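Local coordinates for uncharacterized protein HI_0666 (Haemophilus influenzae, PDB 7CZO) that is the N-terminal domain of a HipA toxin and probably acts in a HipBA toxin-antitoxin system with a three-component regulatory mechanism, at residues D83-R86 with F87-N91; E66-L69 with K70-A74; S43-I46 with E47-P50. All blocks are in the same frame, centred on the assembly; numbering follows the deposited sequence.

Contact 1 (D83-R86 with F87-N91)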
ATOM      1  N   ASP A  83     -10.145   0.632  -4.610  1.00 67.05           N
ATOM      2  CA  ASP A  83     -10.560  -0.764  -4.446  1.00 71.66           C
ATOM      3  C   ASP A  83      -9.369  -1.635  -4.249  1.00 65.26           C
ATOM      4  O   ASP A  83      -9.408  -2.568  -3.470  1.00 79.39           O
ATOM      5  CB  ASP A  83     -11.374  -1.251  -5.645  1.00 74.52           C
ATOM      6  CG  ASP A  83     -12.815  -0.772  -5.578  1.00 81.97           C
ATOM      7  OD1 ASP A  83     -13.308  -0.592  -4.423  1.00 73.34           O
ATOM      8  OD2 ASP A  83     -13.429  -0.570  -6.659  1.00 77.79           O
ATOM      9  N   MET A  84      -8.310  -1.292  -4.962  1.00 61.84           N
ATOM     10  CA  MET A  84      -7.005  -1.913  -4.809  1.00 56.45           C
ATOM     11  C   MET A  84      -6.310  -1.590  -3.503  1.00 57.10           C
ATOM     12  O   MET A  84      -5.815  -2.494  -2.846  1.00 61.59           O
ATOM     13  CB  MET A  84      -6.149  -1.563  -6.023  1.00 57.51           C
ATOM     14  CG  MET A  84      -6.622  -2.432  -7.160  1.00 63.72           C
ATOM     15  SD  MET A  84      -5.765  -2.271  -8.688  1.00 75.50           S
ATOM     16  CE  MET A  84      -4.053  -2.540  -8.291  1.00 71.75           C
ATOM     17  N   PHE A  85      -6.307  -0.325  -3.099  1.00 58.96           N
ATOM     18  CA  PHE A  85      -5.750   0.051  -1.809  1.00 58.13           C
ATOM     19  C   PHE A  85      -6.542  -0.629  -0.718  1.00 55.77           C
ATOM     20  O   PHE A  85      -5.995  -0.980   0.309  1.00 56.85           O
ATOM     21  CB  PHE A  85      -5.775   1.580  -1.604  1.00 61.75           C
ATOM     22  CG  PHE A  85      -5.174   2.027  -0.283  1.00 56.03           C
ATOM     23  CD1 PHE A  85      -3.816   1.957  -0.071  1.00 54.41           C
ATOM     24  CD2 PHE A  85      -5.963   2.500   0.729  1.00 53.57           C
ATOM     25  CE1 PHE A  85      -3.249   2.348   1.121  1.00 58.81           C
ATOM     26  CE2 PHE A  85      -5.394   2.911   1.932  1.00 61.15           C
ATOM     27  CZ  PHE A  85      -4.031   2.845   2.128  1.00 59.98           C
ATOM     28  N   ARG A  86      -7.837  -0.821  -0.929  1.00 58.01           N
ATOM     29  CA  ARG A  86      -8.630  -1.495   0.099  1.00 63.64           C
ATOM     30  C   ARG A  86      -8.192  -2.978   0.177  1.00 57.48           C
ATOM     31  O   ARG A  86      -8.015  -3.525   1.249  1.00 59.01           O
ATOM     32  CB  ARG A  86     -10.123  -1.360  -0.197  1.00 69.12           C
ATOM     33  CG  ARG A  86     -11.025  -1.379   1.027  1.00 83.02           C
ATOM     34  CD  ARG A  86     -12.525  -1.290   0.672  1.00 95.40           C
ATOM     35  NE  ARG A  86     -12.822  -0.612  -0.607  1.00 97.24           N
ATOM     36  CZ  ARG A  86     -12.702   0.700  -0.845  1.00 98.67           C
ATOM     37  NH1 ARG A  86     -12.271   1.538   0.099  1.00 98.03           N
ATOM     38  NH2 ARG A  86     -12.994   1.179  -2.055  1.00101.34           N
ATOM     39  N   PHE A  87      -7.985  -3.615  -0.966  1.00 51.16           N
ATOM     40  CA  PHE A  87      -7.579  -4.995  -0.979  1.00 51.32           C
ATOM     41  C   PHE A  87      -6.249  -5.118  -0.260  1.00 57.59           C
ATOM     42  O   PHE A  87      -6.091  -5.926   0.663  1.00 52.34           O
ATOM     43  CB  PHE A  87      -7.433  -5.489  -2.384  1.00 52.52           C
ATOM     44  CG  PHE A  87      -6.815  -6.830  -2.459  1.00 54.23           C
ATOM     45  CD1 PHE A  87      -7.596  -7.956  -2.549  1.00 60.67           C
ATOM     46  CD2 PHE A  87      -5.447  -6.968  -2.418  1.00 60.00           C
ATOM     47  CE1 PHE A  87      -7.017  -9.211  -2.596  1.00 60.37           C
ATOM     48  CE2 PHE A  87      -4.850  -8.223  -2.468  1.00 61.70           C
ATOM     49  CZ  PHE A  87      -5.642  -9.342  -2.553  1.00 56.26           C
ATOM     50  N   LEU A  88      -5.296  -4.270  -0.630  1.00 55.04           N
ATOM     51  CA  LEU A  88      -4.014  -4.272   0.091  1.00 57.61           C
ATOM     52  C   LEU A  88      -4.230  -4.243   1.594  1.00 54.62           C
ATOM     53  O   LEU A  88      -3.592  -5.005   2.311  1.00 52.08           O
ATOM     54  CB  LEU A  88      -3.085  -3.130  -0.359  1.00 56.41           C
ATOM     55  CG  LEU A  88      -2.676  -3.354  -1.825  1.00 56.75           C
ATOM     56  CD1 LEU A  88      -1.864  -2.183  -2.337  1.00 55.93           C
ATOM     57  CD2 LEU A  88      -1.946  -4.681  -1.997  1.00 55.75           C
ATOM     58  N   LEU A  89      -5.160  -3.409   2.059  1.00 56.19           N
ATOM     59  CA  LEU A  89      -5.413  -3.277   3.496  1.00 56.62           C
ATOM     60  C   LEU A  89      -6.136  -4.476   4.073  1.00 63.56           C
ATOM     61  O   LEU A  89      -5.812  -4.906   5.170  1.00 78.48           O
ATOM     62  CB  LEU A  89      -6.221  -2.035   3.778  1.00 57.66           C
ATOM     63  CG  LEU A  89      -5.506  -0.694   3.647  1.00 55.81           C
ATOM     64  CD1 LEU A  89      -6.537   0.421   3.873  1.00 59.71           C
ATOM     65  CD2 LEU A  89      -4.401  -0.610   4.669  1.00 54.50           C
ATOM     66  N   ASN A  90      -7.080  -5.047   3.337  1.00 60.29           N
ATOM     67  CA  ASN A  90      -7.780  -6.231   3.819  1.00 62.79           C
ATOM     68  C   ASN A  90      -7.039  -7.530   3.770  1.00 63.39           C
ATOM     69  O   ASN A  90      -7.458  -8.450   4.441  1.00 66.56           O
ATOM     70  CB  ASN A  90      -9.064  -6.451   3.050  1.00 71.26           C
ATOM     71  CG  ASN A  90     -10.038  -5.305   3.227  1.00 73.90           C
ATOM     72  OD1 ASN A  90     -10.041  -4.629   4.275  1.00 65.70           O
ATOM     73  ND2 ASN A  90     -10.852  -5.053   2.184  1.00 68.57           N
ATOM     74  N   ASN A  91      -5.968  -7.648   2.988  1.00 68.83           N
ATOM     75  CA  ASN A  91      -5.207  -8.889   3.028  1.00 69.17           C
ATOM     76  C   ASN A  91      -3.842  -8.958   2.393  1.00 63.72           C
ATOM     77  O   ASN A  91      -3.685  -9.723   1.462  1.00 64.47           O
ATOM     78  CB  ASN A  91      -6.067 -10.057   2.474  1.00 76.78           C
ATOM     79  CG  ASN A  91      -6.971  -9.658   1.348  1.00 68.87           C
ATOM     80  OD1 ASN A  91      -6.746  -8.694   0.658  1.00 84.15           O
ATOM     81  ND2 ASN A  91      -7.992 -10.438   1.144  1.00 76.61           N
TER

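Contact 2 (E66-L69 with K70-A74)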
ATOM      1  N   GLU A  66      -3.322 -11.298  -9.588  1.00 59.07           N
ATOM      2  CA  GLU A  66      -4.034 -11.496 -10.842  1.00 60.47           C
ATOM      3  C   GLU A  66      -5.380 -12.079 -10.587  1.00 62.23           C
ATOM      4  O   GLU A  66      -6.385 -11.517 -10.954  1.00 61.79           O
ATOM      5  CB  GLU A  66      -3.246 -12.456 -11.711  1.00 64.49           C
ATOM      6  CG  GLU A  66      -2.155 -11.751 -12.483  1.00 75.01           C
ATOM      7  CD  GLU A  66      -1.199 -12.701 -13.155  1.00 84.20           C
ATOM      8  OE1 GLU A  66      -1.536 -13.909 -13.261  1.00 83.55           O
ATOM      9  OE2 GLU A  66      -0.108 -12.225 -13.560  1.00 92.03           O
ATOM     10  N   GLY A  67      -5.377 -13.203  -9.896  1.00 58.67           N
ATOM     11  CA  GLY A  67      -6.590 -13.869  -9.514  1.00 58.79           C
ATOM     12  C   GLY A  67      -7.731 -13.010  -9.036  1.00 61.76           C
ATOM     13  O   GLY A  67      -8.886 -13.307  -9.336  1.00 71.19           O
ATOM     14  N   TRP A  68      -7.434 -11.969  -8.276  1.00 56.98           N
ATOM     15  CA  TRP A  68      -8.492 -11.111  -7.731  1.00 55.62           C
ATOM     16  C   TRP A  68      -8.953 -10.082  -8.776  1.00 60.89           C
ATOM     17  O   TRP A  68     -10.098  -9.635  -8.770  1.00 57.19           O
ATOM     18  CB  TRP A  68      -7.969 -10.386  -6.508  1.00 52.81           C
ATOM     19  CG  TRP A  68      -8.897  -9.418  -5.916  1.00 60.24           C
ATOM     20  CD1 TRP A  68      -9.817  -9.661  -4.955  1.00 67.00           C
ATOM     21  CD2 TRP A  68      -8.956  -8.020  -6.184  1.00 62.28           C
ATOM     22  NE1 TRP A  68     -10.471  -8.508  -4.618  1.00 67.30           N
ATOM     23  CE2 TRP A  68      -9.954  -7.479  -5.356  1.00 66.67           C
ATOM     24  CE3 TRP A  68      -8.249  -7.168  -7.030  1.00 63.47           C
ATOM     25  CZ2 TRP A  68     -10.290  -6.121  -5.369  1.00 62.70           C
ATOM     26  CZ3 TRP A  68      -8.587  -5.816  -7.045  1.00 63.33           C
ATOM     27  CH2 TRP A  68      -9.595  -5.313  -6.215  1.00 59.40           C
ATOM     28  N   LEU A  69      -8.040  -9.681  -9.645  1.00 57.73           N
ATOM     29  CA  LEU A  69      -8.403  -8.836 -10.755  1.00 57.45           C
ATOM     30  C   LEU A  69      -9.283  -9.629 -11.728  1.00 62.63           C
ATOM     31  O   LEU A  69     -10.393  -9.190 -12.005  1.00 73.81           O
ATOM     32  CB  LEU A  69      -7.150  -8.299 -11.448  1.00 56.83           C
ATOM     33  CG  LEU A  69      -6.220  -7.469 -10.544  1.00 56.64           C
ATOM     34  CD1 LEU A  69      -4.883  -7.254 -11.255  1.00 57.81           C
ATOM     35  CD2 LEU A  69      -6.834  -6.143 -10.082  1.00 49.16           C
ATOM     36  N   LYS A  70      -8.832 -10.799 -12.216  1.00 58.08           N
ATOM     37  CA  LYS A  70      -9.683 -11.643 -13.079  1.00 58.76           C
ATOM     38  C   LYS A  70     -11.085 -11.918 -12.495  1.00 58.93           C
ATOM     39  O   LYS A  70     -12.050 -12.037 -13.225  1.00 59.54           O
ATOM     40  CB  LYS A  70      -9.015 -12.952 -13.458  1.00 65.04           C
ATOM     41  CG  LYS A  70      -7.724 -12.805 -14.245  1.00 70.06           C
ATOM     42  CD  LYS A  70      -7.397 -14.066 -15.043  1.00 87.19           C
ATOM     43  CE  LYS A  70      -8.154 -14.128 -16.398  1.00107.86           C
ATOM     44  NZ  LYS A  70      -7.613 -15.069 -17.464  1.00 99.39           N
ATOM     45  N   HIS A  71     -11.224 -11.946 -11.184  1.00 60.34           N
ATOM     46  CA  HIS A  71     -12.538 -12.110 -10.565  1.00 62.42           C
ATOM     47  C   HIS A  71     -13.394 -10.839 -10.628  1.00 73.98           C
ATOM     48  O   HIS A  71     -14.187 -10.582  -9.721  1.00 74.49           O
ATOM     49  CB  HIS A  71     -12.347 -12.508  -9.094  1.00 64.17           C
ATOM     50  CG  HIS A  71     -13.626 -12.666  -8.344  1.00 68.24           C
ATOM     51  ND1 HIS A  71     -13.959 -11.863  -7.267  1.00 67.71           N
ATOM     52  CD2 HIS A  71     -14.677 -13.491  -8.548  1.00 66.41           C
ATOM     53  CE1 HIS A  71     -15.157 -12.196  -6.832  1.00 61.95           C
ATOM     54  NE2 HIS A  71     -15.621 -13.170  -7.602  1.00 74.42           N
ATOM     55  N   LYS A  72     -13.214 -10.013 -11.653  1.00 80.62           N
ATOM     56  CA  LYS A  72     -13.982  -8.754 -11.797  1.00 79.41           C
ATOM     57  C   LYS A  72     -14.081  -8.549 -13.292  1.00 81.54           C
ATOM     58  O   LYS A  72     -13.106  -8.207 -13.969  1.00 63.33           O
ATOM     59  CB  LYS A  72     -13.272  -7.632 -11.077  1.00 77.92           C
ATOM     60  CG  LYS A  72     -13.101  -7.932  -9.603  1.00 73.64           C
ATOM     61  CD  LYS A  72     -12.942  -6.684  -8.770  1.00 77.87           C
ATOM     62  CE  LYS A  72     -13.391  -6.956  -7.340  1.00 85.36           C
ATOM     63  NZ  LYS A  72     -13.787  -5.690  -6.657  1.00 94.41           N
ATOM     64  N   TYR A  73     -15.291  -8.796 -13.777  1.00 98.23           N
ATOM     65  CA  TYR A  73     -15.519  -9.774 -14.857  1.00119.79           C
ATOM     66  C   TYR A  73     -15.261 -11.137 -14.204  1.00125.69           C
ATOM     67  O   TYR A  73     -14.295 -11.828 -14.549  1.00119.47           O
ATOM     68  CB  TYR A  73     -14.627  -9.608 -16.097  1.00126.57           C
ATOM     69  CG  TYR A  73     -14.866 -10.688 -17.169  1.00149.46           C
ATOM     70  CD1 TYR A  73     -16.155 -11.164 -17.445  1.00156.57           C
ATOM     71  CD2 TYR A  73     -13.809 -11.233 -17.912  1.00154.02           C
ATOM     72  CE1 TYR A  73     -16.385 -12.138 -18.414  1.00146.25           C
ATOM     73  CE2 TYR A  73     -14.037 -12.214 -18.888  1.00142.29           C
ATOM     74  CZ  TYR A  73     -15.328 -12.660 -19.131  1.00133.19           C
ATOM     75  OH  TYR A  73     -15.587 -13.622 -20.075  1.00113.53           O
ATOM     76  N   ALA A  74     -16.158 -11.574 -13.325  1.00118.45           N
ATOM     77  CA  ALA A  74     -17.573 -11.235 -13.386  1.00112.25           C
ATOM     78  C   ALA A  74     -17.970 -10.010 -12.614  1.00103.69           C
ATOM     79  O   ALA A  74     -17.813 -10.023 -11.389  1.00 83.89           O
ATOM     80  CB  ALA A  74     -18.380 -12.414 -12.858  1.00128.16           C
TER

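Contact 3 (S43-I46 with E47-P50)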
ATOM      1  N   SER A  43      11.887   1.695  -7.318  1.00 67.29           N
ATOM      2  CA  SER A  43      11.086   2.937  -7.394  1.00 59.12           C
ATOM      3  C   SER A  43      11.078   3.756  -6.103  1.00 58.69           C
ATOM      4  O   SER A  43      10.703   4.920  -6.133  1.00 52.43           O
ATOM      5  CB  SER A  43       9.653   2.632  -7.768  1.00 59.72           C
ATOM      6  OG  SER A  43       9.082   1.721  -6.841  1.00 65.38           O
ATOM      7  N   PHE A  44      11.481   3.138  -4.984  1.00 61.63           N
ATOM      8  CA  PHE A  44      11.445   3.763  -3.667  1.00 57.41           C
ATOM      9  C   PHE A  44      12.811   3.730  -2.992  1.00 62.09           C
ATOM     10  O   PHE A  44      13.023   3.031  -2.013  1.00 51.01           O
ATOM     11  CB  PHE A  44      10.434   3.065  -2.760  1.00 60.18           C
ATOM     12  CG  PHE A  44       9.003   3.203  -3.211  1.00 63.24           C
ATOM     13  CD1 PHE A  44       8.495   4.433  -3.621  1.00 66.07           C
ATOM     14  CD2 PHE A  44       8.148   2.114  -3.163  1.00 61.25           C
ATOM     15  CE1 PHE A  44       7.183   4.564  -4.012  1.00 63.75           C
ATOM     16  CE2 PHE A  44       6.827   2.232  -3.550  1.00 59.98           C
ATOM     17  CZ  PHE A  44       6.345   3.460  -3.978  1.00 69.67           C
ATOM     18  N   PRO A  45      13.748   4.526  -3.506  1.00 69.61           N
ATOM     19  CA  PRO A  45      14.982   4.744  -2.756  1.00 65.97           C
ATOM     20  C   PRO A  45      14.741   5.498  -1.449  1.00 66.06           C
ATOM     21  O   PRO A  45      14.011   6.485  -1.408  1.00 65.42           O
ATOM     22  CB  PRO A  45      15.821   5.601  -3.695  1.00 67.28           C
ATOM     23  CG  PRO A  45      15.170   5.501  -5.048  1.00 69.88           C
ATOM     24  CD  PRO A  45      13.726   5.235  -4.797  1.00 71.59           C
ATOM     25  N   ILE A  46      15.410   5.049  -0.409  1.00 60.80           N
ATOM     26  CA  ILE A  46      15.258   5.593   0.934  1.00 59.47           C
ATOM     27  C   ILE A  46      15.499   7.082   1.043  1.00 60.02           C
ATOM     28  O   ILE A  46      14.894   7.741   1.886  1.00 72.68           O
ATOM     29  CB  ILE A  46      16.224   4.860   1.877  1.00 63.11           C
ATOM     30  CG1 ILE A  46      15.965   3.337   1.751  1.00 61.68           C
ATOM     31  CG2 ILE A  46      16.127   5.403   3.299  1.00 62.11           C
ATOM     32  CD1 ILE A  46      16.116   2.506   3.002  1.00 63.46           C
ATOM     33  N   GLU A  47      16.352   7.623   0.180  1.00 73.41           N
ATOM     34  CA  GLU A  47      16.767   9.035   0.245  1.00 73.74           C
ATOM     35  C   GLU A  47      15.734   9.961  -0.353  1.00 72.99           C
ATOM     36  O   GLU A  47      15.793  11.170  -0.132  1.00 80.62           O
ATOM     37  CB  GLU A  47      18.085   9.241  -0.494  1.00 83.03           C
ATOM     38  CG  GLU A  47      19.251   8.436   0.086  1.00102.16           C
ATOM     39  CD  GLU A  47      19.245   6.939  -0.275  1.00105.96           C
ATOM     40  OE1 GLU A  47      19.860   6.177   0.511  1.00103.41           O
ATOM     41  OE2 GLU A  47      18.647   6.528  -1.321  1.00 87.23           O
ATOM     42  N   GLN A  48      14.802   9.399  -1.120  1.00 66.48           N
ATOM     43  CA  GLN A  48      13.726  10.171  -1.746  1.00 65.80           C
ATOM     44  C   GLN A  48      12.402  10.147  -0.992  1.00 64.23           C
ATOM     45  O   GLN A  48      11.437  10.835  -1.370  1.00 56.78           O
ATOM     46  CB  GLN A  48      13.505   9.666  -3.146  1.00 70.80           C
ATOM     47  CG  GLN A  48      14.808   9.641  -3.925  1.00 84.86           C
ATOM     48  CD  GLN A  48      14.610   9.362  -5.401  1.00 89.37           C
ATOM     49  OE1 GLN A  48      13.538   8.939  -5.832  1.00 90.18           O
ATOM     50  NE2 GLN A  48      15.649   9.600  -6.187  1.00102.07           N
ATOM     51  N   SER A  49      12.337   9.371   0.080  1.00 59.63           N
ATOM     52  CA  SER A  49      11.114   9.351   0.848  1.00 64.16           C
ATOM     53  C   SER A  49      10.840  10.767   1.350  1.00 64.34           C
ATOM     54  O   SER A  49      11.754  11.456   1.771  1.00 70.15           O
ATOM     55  CB  SER A  49      11.290   8.425   2.013  1.00 62.44           C
ATOM     56  OG  SER A  49      10.106   8.305   2.735  1.00 56.19           O
ATOM     57  N   PRO A  50       9.584  11.212   1.337  1.00 67.98           N
ATOM     58  CA  PRO A  50       8.366  10.515   1.000  1.00 63.91           C
ATOM     59  C   PRO A  50       8.057  10.661  -0.430  1.00 55.84           C
ATOM     60  O   PRO A  50       8.650  11.490  -1.092  1.00 60.17           O
ATOM     61  CB  PRO A  50       7.313  11.289   1.767  1.00 67.08           C
ATOM     62  CG  PRO A  50       7.811  12.683   1.669  1.00 68.08           C
ATOM     63  CD  PRO A  50       9.304  12.582   1.797  1.00 64.84           C
TER
HETATM   64  O   HOH W   1      17.814   3.405  -1.684  1.00 68.70           O

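Contact 1 (D83-R86 with F87-N91)
Phe85 and Leu89, one helical turn apart, meet with the leucine's branched end lying across the aromatic ring. Leu89 CG rides over one face of the ring, off toward its rim, in a CH-pi contact 4.2 Å from the Phe85 ring centroid. The nearest methyl is Leu89 CD1, 3.4 Å from Phe85 CE2. With CG turned anti to the backbone N (chi1 -179°), the Phe85 ring sits beside its own carbonyl carbon, where the leucine of the following turn can lie over it. Both residues also touch Arg6, and Phe85 packs further on Leu20 and Glu22 of strand 15-22, so this side of helix 82-91 sits against the antiparallel sheet of the HipA N-terminal domain. Backbone bonds carry the helix through the same residues: Leu88 N donates to Met84 O at 2.9 Å, and Asn90 N to Arg86 O at 2.7 Å.

On another side, the Arg86 chain bends at chi3 and brings NH2 to Asp83 OD1 at 3.0 Å, a salt bridge that also counts as a hydrogen bond. The carboxylate oxygen sits at the guanidinium's edge, close to its plane, yet is itself approached from above the carboxylate plane. Asn90 runs alongside Arg86 and points the same way, with ND2 3.9 Å from Arg86 CG. Leu88 touches Phe60 and Met84 touches Ala61, both of helix 58-62.

Contact 2 (E66-L69 with K70-A74)
The backbone joins Glu66 to Lys70 and Gly67 to His71 by successive helical bonds, the first at 2.8 Å from Lys70 N to Glu66 O, the second longer at 3.3 Å from His71 N to Gly67 O and more bent, with an angle of 138° at the hydrogen. Beyond this point the chain opens out, and Lys72 already has an extended backbone. This is the closing turn of the short helix 66-70, where the chain passes into the loop leading to helix 82-91.

The side chains that matter are Trp68 and Lys72. The indole of Trp68 turns back beside its own carbonyl carbon, CG being anti to the backbone N (chi1 176°), and so lies on the path of the lysine four residues on. Lys72 leaves its CB 3.4 Å from Leu69 O, passes Trp68 O with CG at 3.6 Å, and then runs out straight over one face of the indole. Its CE stands 3.7 Å above the Trp68 ring plane, displaced toward the rim, while NZ lies 3.8 Å from Trp68 CZ2. Contact is thus made with the six-membered part of the indole by the last methylene, CE, and by NZ. The opposite face of the indole is met by the ring of Phe87 from helix 82-91.

His71 rests its CB 3.6 Å from Gly67 O, and its imidazole heads away from the residues of 66-69.

Contact 3 (S43-I46 with E47-P50)
Gln48 folds back over Pro45, and its side chain can be followed atom by atom along the proline. CB lies 3.7 Å from Pro45 O; CG comes to 4.2 Å from Pro45 CB; CD then reaches 3.9 Å from Pro45 CG, and OE1 lies equally close to Pro45 CG and CD. The chain can do this because it stays extended beyond CG (chi2 -170°), crossing the pyrrolidine ring at a slant.

These residues form a type I beta turn with Ile46 and Glu47 at its corners, closed by a hydrogen bond from Gln48 N to Pro45 O at 3.0 Å. It lies in the loop between strands 27-31 and 51-53, tied to the former where Ser49 OG hydrogen-bonds to Tyr31 N, just before the cis peptide to Pro50. Unlike the extended Gln48, Glu47 bends at chi2 (77°), bringing OE2 back toward the start of the turn. There a water accepts from Ile46 N at 3.2 Å and donates to Glu47 OE2 at 3.3 Å.

Chemically, one direct backbone bond closes the turn; the glutamine adds van der Waals contact with the proline, and the carboxylate is linked to the Ile46 N-H through water, which would probably soften the influence of its charge.

How the contacts relate
Contacts 1 and 2 belong to consecutive helices and touch directly, although their centres are 14 Å apart. Phe87 CD1 lies 3.6 Å from Trp68 NE1, with the ring planes at about 50°. Met84 adds CG at 3.9 Å from Trp68 CZ3, and its SD faces Leu69 CD2. Trp68 and Leu69 of helix 66-70 thus pack on Phe87 and Met84 of helix 82-91. Contact 3 stands apart, across the chain's centre, in the loop between strands 27-31 and 51-53: its centre is 22 Å from that of contact 1 and 31 Å from that of contact 2, with nearest atoms about 10 and 17 Å away.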